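Local atomic coordinates of 6-phosphogluconolactonase (Trypanosoma cruzi, PDB entry 6VYE), a protein that probably hydrolyses 6-phosphogluconolactone to 6-phosphogluconate, the second step of the oxidative pentose phosphate pathway. Residues A102-R105 and D106-E109. Residues are numbered along the deposited sequence; the frame is centred on the assembly and turned at random.
Unlike the reference sequence in segment 102-105: Arg105 (reference His).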
loop_
_atom_site.group_PDB
_atom_site.type_symbol
_atom_site.label_atom_id
_atom_site.label_comp_id
_atom_site.label_asym_id
_atom_site.label_seq_id
_atom_site.Cartn_x
_atom_site.Cartn_y
_atom_site.Cartn_z
ATOM N N ALA A 102 -6.387 9.755 12.439
ATOM C CA ALA A 102 -6.634 10.656 11.293
ATOM C C ALA A 102 -8.049 10.471 10.738
ATOM O O ALA A 102 -8.601 11.458 10.187
ATOM C CB ALA A 102 -5.601 10.403 10.228
ATOM N N LEU A 103 -8.593 9.258 10.806
ATOM C CA LEU A 103 -9.810 8.856 10.037
ATOM C C LEU A 103 -10.576 7.706 10.717
ATOM O O LEU A 103 -11.770 7.842 10.878
ATOM C CB LEU A 103 -9.355 8.447 8.631
ATOM C CG LEU A 103 -10.416 7.802 7.747
ATOM C CD1 LEU A 103 -11.598 8.734 7.510
ATOM C CD2 LEU A 103 -9.795 7.367 6.430
ATOM N N LEU A 104 -9.927 6.586 11.060
ATOM C CA LEU A 104 -10.665 5.311 11.256
ATOM C C LEU A 104 -11.443 5.309 12.576
ATOM O O LEU A 104 -12.339 4.472 12.703
ATOM C CB LEU A 104 -9.707 4.129 11.152
ATOM C CG LEU A 104 -9.025 3.978 9.798
ATOM C CD1 LEU A 104 -8.167 2.716 9.772
ATOM C CD2 LEU A 104 -10.033 3.923 8.667
ATOM N N ARG A 105 -11.132 6.220 13.502
ATOM C CA ARG A 105 -11.855 6.352 14.794
ATOM C C ARG A 105 -13.347 6.614 14.511
ATOM O O ARG A 105 -14.159 6.211 15.310
ATOM C CB ARG A 105 -11.228 7.456 15.661
ATOM C CG ARG A 105 -11.198 8.849 15.047
ATOM C CD ARG A 105 -10.370 9.828 15.888
ATOM N NE ARG A 105 -9.987 11.021 15.126
ATOM C CZ ARG A 105 -10.756 12.097 14.952
ATOM N NH1 ARG A 105 -11.936 12.179 15.538
ATOM N NH2 ARG A 105 -10.335 13.107 14.221
ATOM N N ASP A 106 -13.695 7.196 13.362
ATOM C CA ASP A 106 -15.097 7.515 13.003
ATOM C C ASP A 106 -15.668 6.579 11.919
ATOM O O ASP A 106 -16.715 6.934 11.358
ATOM C CB ASP A 106 -15.163 8.959 12.532
ATOM C CG ASP A 106 -15.097 9.931 13.699
ATOM O OD1 ASP A 106 -14.361 10.933 13.615
ATOM O OD2 ASP A 106 -15.750 9.652 14.688
ATOM N N ILE A 107 -15.026 5.448 11.606
ATOM C CA ILE A 107 -15.506 4.470 10.579
ATOM C C ILE A 107 -16.164 3.291 11.287
ATOM O O ILE A 107 -15.659 2.807 12.284
ATOM C CB ILE A 107 -14.336 4.024 9.670
ATOM C CG1 ILE A 107 -13.737 5.228 8.956
ATOM C CG2 ILE A 107 -14.746 2.923 8.687
ATOM C CD1 ILE A 107 -14.733 6.050 8.155
ATOM N N PRO A 108 -17.315 2.780 10.805
ATOM C CA PRO A 108 -17.917 1.575 11.388
ATOM C C PRO A 108 -16.903 0.426 11.520
ATOM O O PRO A 108 -16.010 0.298 10.662
ATOM C CB PRO A 108 -19.033 1.222 10.407
ATOM C CG PRO A 108 -19.406 2.559 9.779
ATOM C CD PRO A 108 -18.116 3.348 9.706
ATOM N N GLU A 109 -16.988 -0.314 12.624
ATOM C CA GLU A 109 -15.923 -1.242 13.094
ATOM C C GLU A 109 -15.745 -2.378 12.084
ATOM O O GLU A 109 -14.585 -2.789 11.841
ATOM C CB GLU A 109 -16.198 -1.778 14.502
ATOM C CG GLU A 109 -17.407 -2.693 14.601
ATOM C CD GLU A 109 -17.542 -3.359 15.962
ATOM O OE1 GLU A 109 -17.572 -4.598 16.012
ATOM O OE2 GLU A 109 -17.550 -2.627 16.974
HETATM O O HOH W 1 -13.660 2.267 14.333
#
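With chi1 at 59°, Arg105 sends CG between its own backbone N and carbonyl carbon, and the chain then runs extended to NE, alongside the side chain of Asp106 and pointing the same way. Asp106 turns its CG to the side of its backbone N (chi1 -76°), which brings OD1 to 3.3 Å from Arg105 NH1. Guanidinium and carboxylate planes are steeply inclined to each other; OD1 stands off to one side of the guanidinium plane, and the salt bridge rests on charge, no N-H being aimed at it. Each group has a hydrogen bond elsewhere: Arg105 NE to the carbonyl of Gln101, and OD1 to His64 NE2.

Here the chain bends in a type I beta turn from Leu104 to Ile107. Ile107 N donates to Leu104 O (3.1 Å). Asp106 N reaches back to Leu103 O at 3.2 Å. A water donates to both Leu104 O and Ile107 O, so the Leu104 carbonyl accepts two bonds and the turn is clasped a second time.

The apolar side of the turn is built on Ile107, whose CG1 packs against Leu104 CD2 at 3.9 Å, while its CD1 meets Leu103 CD1 at 4.2 Å. These three buried side chains all rest on Phe79 of strand 77-85, part of the mixed sheet of the Rossmann-like glucosamine-6-phosphate isomerase/6-phosphogluconolactonase fold, with Leu71 of helix 68-73 touching Leu103 and Ile107. The turn thus seats the chain that follows helix 95-104 against strand 77-85 and helix 68-73, while the Arg105-Asp106 pair lies beside His64 of helix 54-66.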